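Local coordinates for protein omega transaminase (Pseudomonas sp., PDB 5LHA) that probably transfers amino groups between amines or amino acids and keto acids with a pyridoxal phosphate cofactor, as a fold-type I, class-III transaminase, at residues 103-108 against 340-345; 76-81 against 298-303. One frame throughout, in Å; residues are numbered along the deposited sequence.

Contact 1: 103-108 against 340-345; sequences AERLTG and AALAVL
R105 makes most of this contact with L342 and L345, sending a long side chain from helix 97-109 across to helix 335-350. The two short segments run in the same general sense, their axes 35° apart and 11.2 Å from each other at closest approach, a wide spacing that side chains have to bridge. CG of R105 stands opposite the backbone nitrogen (chi1 178°), and the chain bends at chi2 (82°), which carries the guanidinium over the turn formed by L342 and L345. L345 lies over one face of that group: its CB is 3.4 Å from R105 NH2. The two side chains slide past each other in opposite directions, with L345 CD1 resting 3.9 Å from R105 CG. L342 comes in at a slant, its CD2 4.0 Å from R105 NH1. The same NH1 is 3.7 Å from L342 O, obliquely placed and too far to count as a bond. The charge is instead met just beyond the segment, by D346, right after L345, in a salt bridge at NH1, and by E349, a turn further on, in another at NH2. An alanine in place of R105 is likely to strip D346 and E349 of their cationic mate and uncover CB of L345. Next in sequence, L106 adds a lighter touch, its CD2 4.4 Å from L345 CD1. On the second subunit, F21 and K20 meet A103 and E104. The side chain of L106 also packs on F120 of strand 115-121, so this part of helix 97-109 lies between that strand and helix 335-350. L102, one turn before L106, packs on A341, L342 and L345, while A343 and V344 touch helix 72-85.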
loop_
_atom_site.group_PDB
_atom_site.type_symbol
_atom_site.label_atom_id
_atom_site.label_comp_id
_atom_site.label_asym_id
_atom_site.label_seq_id
_atom_site.Cartn_x
_atom_site.Cartn_y
_atom_site.Cartn_z
ATOM N N ALA A 103 19.497 -12.535 -28.302
ATOM C CA ALA A 103 18.054 -12.306 -28.394
ATOM C C ALA A 103 17.433 -13.138 -29.511
ATOM O O ALA A 103 16.390 -13.776 -29.325
ATOM C CB ALA A 103 17.769 -10.819 -28.607
ATOM N N GLU A 104 18.047 -13.116 -30.694
ATOM C CA GLU A 104 17.623 -13.997 -31.776
ATOM C C GLU A 104 17.694 -15.457 -31.346
ATOM O O GLU A 104 16.784 -16.243 -31.630
ATOM C CB GLU A 104 18.494 -13.749 -33.007
ATOM C CG GLU A 104 18.188 -14.632 -34.207
ATOM C CD GLU A 104 16.955 -14.182 -34.983
ATOM O OE1 GLU A 104 16.453 -13.063 -34.738
ATOM O OE2 GLU A 104 16.490 -14.953 -35.848
ATOM N N ARG A 105 18.774 -15.828 -30.650
ATOM C CA ARG A 105 18.974 -17.206 -30.213
ATOM C C ARG A 105 17.900 -17.638 -29.223
ATOM O O ARG A 105 17.337 -18.729 -29.338
ATOM C CB ARG A 105 20.369 -17.349 -29.591
ATOM C CG ARG A 105 20.703 -18.729 -29.052
ATOM C CD ARG A 105 21.179 -19.665 -30.141
ATOM N NE ARG A 105 21.438 -20.999 -29.607
ATOM C CZ ARG A 105 22.636 -21.450 -29.247
ATOM N NH1 ARG A 105 23.712 -20.685 -29.369
ATOM N NH2 ARG A 105 22.752 -22.681 -28.771
ATOM N N LEU A 106 17.621 -16.799 -28.227
ATOM C CA LEU A 106 16.651 -17.157 -27.196
ATOM C C LEU A 106 15.247 -17.288 -27.774
ATOM O O LEU A 106 14.540 -18.270 -27.513
ATOM C CB LEU A 106 16.694 -16.117 -26.077
ATOM C CG LEU A 106 17.956 -16.173 -25.212
ATOM C CD1 LEU A 106 18.065 -14.966 -24.294
ATOM C CD2 LEU A 106 17.967 -17.466 -24.406
ATOM N N THR A 107 14.825 -16.306 -28.570
ATOM C CA THR A 107 13.501 -16.363 -29.177
ATOM C C THR A 107 13.361 -17.561 -30.111
ATOM O O THR A 107 12.256 -18.089 -30.283
ATOM C CB THR A 107 13.228 -15.065 -29.929
ATOM O OG1 THR A 107 14.333 -14.779 -30.795
ATOM C CG2 THR A 107 13.080 -13.924 -28.950
ATOM N N GLY A 108 14.462 -17.990 -30.733
ATOM C CA GLY A 108 14.417 -19.181 -31.569
ATOM C C GLY A 108 14.242 -20.459 -30.772
ATOM O O GLY A 108 13.501 -21.357 -31.180
ATOM N N ALA A 340 29.437 -15.317 -23.353
ATOM C CA ALA A 340 29.520 -16.520 -22.534
ATOM C C ALA A 340 28.235 -17.336 -22.617
ATOM O O ALA A 340 28.282 -18.572 -22.621
ATOM C CB ALA A 340 29.849 -16.158 -21.082
ATOM N N ALA A 341 27.079 -16.666 -22.638
ATOM C CA ALA A 341 25.801 -17.365 -22.750
ATOM C C ALA A 341 25.736 -18.217 -24.011
ATOM O O ALA A 341 25.301 -19.377 -23.971
ATOM C CB ALA A 341 24.649 -16.358 -22.737
ATOM N N LEU A 342 26.146 -17.647 -25.149
ATOM C CA LEU A 342 26.084 -18.380 -26.414
ATOM C C LEU A 342 26.903 -19.659 -26.351
ATOM O O LEU A 342 26.459 -20.711 -26.831
ATOM C CB LEU A 342 26.542 -17.495 -27.572
ATOM C CG LEU A 342 25.590 -16.330 -27.857
ATOM C CD1 LEU A 342 26.209 -15.284 -28.780
ATOM C CD2 LEU A 342 24.301 -16.861 -28.433
ATOM N N ALA A 343 28.095 -19.593 -25.750
ATOM C CA ALA A 343 28.918 -20.788 -25.619
ATOM C C ALA A 343 28.259 -21.801 -24.697
ATOM O O ALA A 343 28.337 -23.012 -24.931
ATOM C CB ALA A 343 30.309 -20.420 -25.100
ATOM N N VAL A 344 27.592 -21.319 -23.650
ATOM C CA VAL A 344 26.959 -22.221 -22.696
ATOM C C VAL A 344 25.786 -22.949 -23.344
ATOM O O VAL A 344 25.628 -24.163 -23.176
ATOM C CB VAL A 344 26.544 -21.441 -21.433
ATOM C CG1 VAL A 344 25.624 -22.273 -20.550
ATOM C CG2 VAL A 344 27.780 -21.031 -20.652
ATOM N N LEU A 345 24.967 -22.234 -24.115
ATOM C CA LEU A 345 23.821 -22.874 -24.758
ATOM C C LEU A 345 24.257 -23.932 -25.758
ATOM O O LEU A 345 23.589 -24.962 -25.918
ATOM C CB LEU A 345 22.961 -21.830 -25.465
ATOM C CG LEU A 345 22.344 -20.776 -24.558
ATOM C CD1 LEU A 345 21.551 -19.777 -25.375
ATOM C CD2 LEU A 345 21.469 -21.463 -23.541
#

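Contact 2: 76-81 against 298-303; sequences AAIAAQ and GYIPLG
At I78 and I300, whose CA atoms are 8.8 Å apart, one turn of helix 72-85 faces an irregular loop that passes through G298 with positive phi (75°) and is extended by I300. The two isoleucines reach toward each other tip to tip. CD1 of I78 sits 3.7 Å from both CG1 and CD1 of I300, and I78 CG1 follows at 4.1 Å from I300 CG1. In I300 the CG1 branch stands anti to the carbonyl carbon (chi1 -50°), which presents its longer arm to the helix. Y299 joins through its base, with CB 4.2 Å from I78 CD1, while its hydroxyl is held by G68 O and R71 N. The contact is therefore small, buried and wholly apolar. The same loop carries K293 of the cofactor pocket a few residues earlier, yet the I300 side chain is about 12 Å from the bound PMP. I300 packs on I300 of the second subunit and I78 on L82 of that subunit, so the pair lies at the dimer interface. I78 also rests on T336 and A340 of helix 335-350, and the loop runs on into strand 303-308, where G303 pairs with S121 of strand 115-121.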
loop_
_atom_site.group_PDB
_atom_site.type_symbol
_atom_site.label_atom_id
_atom_site.label_comp_id
_atom_site.label_asym_id
_atom_site.label_seq_id
_atom_site.Cartn_x
_atom_site.Cartn_y
_atom_site.Cartn_z
ATOM N N ALA A 76 37.231 -19.246 -23.318
ATOM C CA ALA A 76 37.726 -18.652 -24.562
ATOM C C ALA A 76 36.740 -17.638 -25.138
ATOM O O ALA A 76 37.151 -16.615 -25.698
ATOM C CB ALA A 76 38.033 -19.746 -25.587
ATOM N N ALA A 77 35.440 -17.918 -25.047
ATOM C CA ALA A 77 34.444 -16.963 -25.526
ATOM C C ALA A 77 34.519 -15.646 -24.767
ATOM O O ALA A 77 34.450 -14.569 -25.370
ATOM C CB ALA A 77 33.042 -17.567 -25.406
ATOM N N ILE A 78 34.695 -15.706 -23.448
ATOM C CA ILE A 78 34.758 -14.487 -22.648
ATOM C C ILE A 78 35.981 -13.663 -23.032
ATOM O O ILE A 78 35.904 -12.440 -23.206
ATOM C CB ILE A 78 34.754 -14.835 -21.148
ATOM C CG1 ILE A 78 33.377 -15.347 -20.721
ATOM C CG2 ILE A 78 35.128 -13.625 -20.327
ATOM C CD1 ILE A 78 33.388 -16.130 -19.431
ATOM N N ALA A 79 37.133 -14.326 -23.158
ATOM C CA ALA A 79 38.362 -13.644 -23.552
ATOM C C ALA A 79 38.219 -12.988 -24.921
ATOM O O ALA A 79 38.677 -11.858 -25.125
ATOM C CB ALA A 79 39.528 -14.635 -23.540
ATOM N N ALA A 80 37.615 -13.697 -25.878
ATOM C CA ALA A 80 37.415 -13.137 -27.210
ATOM C C ALA A 80 36.613 -11.843 -27.154
ATOM O O ALA A 80 36.997 -10.835 -27.753
ATOM C CB ALA A 80 36.729 -14.164 -28.112
ATOM N N GLN A 81 35.500 -11.846 -26.423
ATOM C CA GLN A 81 34.643 -10.663 -26.397
ATOM C C GLN A 81 35.298 -9.498 -25.656
ATOM O O GLN A 81 35.089 -8.335 -26.019
ATOM C CB GLN A 81 33.293 -10.995 -25.774
ATOM C CG GLN A 81 32.309 -9.852 -25.888
ATOM C CD GLN A 81 32.094 -9.418 -27.326
ATOM O OE1 GLN A 81 31.958 -10.253 -28.208
ATOM N NE2 GLN A 81 32.056 -8.108 -27.564
ATOM N N GLY A 298 26.694 -19.766 -14.671
ATOM C CA GLY A 298 27.297 -19.007 -13.600
ATOM C C GLY A 298 28.557 -18.259 -13.962
ATOM O O GLY A 298 29.087 -17.532 -13.115
ATOM N N TYR A 299 29.062 -18.398 -15.188
ATOM C CA TYR A 299 30.380 -17.839 -15.480
ATOM C C TYR A 299 30.357 -16.317 -15.442
ATOM O O TYR A 299 31.318 -15.689 -14.977
ATOM C CB TYR A 299 30.891 -18.342 -16.832
ATOM C CG TYR A 299 31.371 -19.774 -16.807
ATOM C CD1 TYR A 299 30.500 -20.819 -16.537
ATOM C CD2 TYR A 299 32.698 -20.081 -17.045
ATOM C CE1 TYR A 299 30.942 -22.133 -16.506
ATOM C CE2 TYR A 299 33.148 -21.391 -17.017
ATOM C CZ TYR A 299 32.263 -22.412 -16.749
ATOM O OH TYR A 299 32.715 -23.714 -16.722
ATOM N N ILE A 300 29.265 -15.712 -15.901
ATOM C CA ILE A 300 29.089 -14.262 -15.907
ATOM C C ILE A 300 27.642 -13.989 -15.520
ATOM O O ILE A 300 26.739 -14.689 -16.005
ATOM C CB ILE A 300 29.394 -13.639 -17.278
ATOM C CG1 ILE A 300 30.741 -14.106 -17.837
ATOM C CG2 ILE A 300 29.371 -12.120 -17.165
ATOM C CD1 ILE A 300 31.958 -13.533 -17.149
ATOM N N PRO A 301 27.370 -13.012 -14.660
ATOM C CA PRO A 301 25.977 -12.723 -14.287
ATOM C C PRO A 301 25.155 -12.335 -15.506
ATOM O O PRO A 301 25.499 -11.404 -16.238
ATOM C CB PRO A 301 26.117 -11.557 -13.301
ATOM C CG PRO A 301 27.472 -11.743 -12.707
ATOM C CD PRO A 301 28.325 -12.220 -13.863
ATOM N N LEU A 302 24.070 -13.072 -15.737
ATOM C CA LEU A 302 23.135 -12.710 -16.793
ATOM C C LEU A 302 21.746 -13.191 -16.412
ATOM O O LEU A 302 21.574 -14.323 -15.959
ATOM C CB LEU A 302 23.546 -13.330 -18.137
ATOM C CG LEU A 302 22.728 -13.020 -19.393
ATOM C CD1 LEU A 302 22.910 -11.571 -19.850
ATOM C CD2 LEU A 302 23.013 -13.994 -20.524
ATOM N N GLY A 303 20.753 -12.335 -16.651
ATOM C CA GLY A 303 19.368 -12.720 -16.521
ATOM C C GLY A 303 18.615 -12.308 -17.771
ATOM O O GLY A 303 19.079 -11.480 -18.556
#

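From the N terminus the chain lays down 76-81 and soon after 103-108, then runs through most of the large cofactor-binding sheet before returning with 298-303 and 340-345. Contact 2 closes a loop whose nearer ends are 217 residues apart, contact 1 one of 232. The two spans cross, since the segments alternate along the chain. Their centres are 12 Å apart, and helix 335-350 joins them: A340 packs on I300, A341 on L302, and A343 on A77. Together they tie the two early helices and the loop before strand 303-308 to helix 335-350, and both contacts also touch the second subunit.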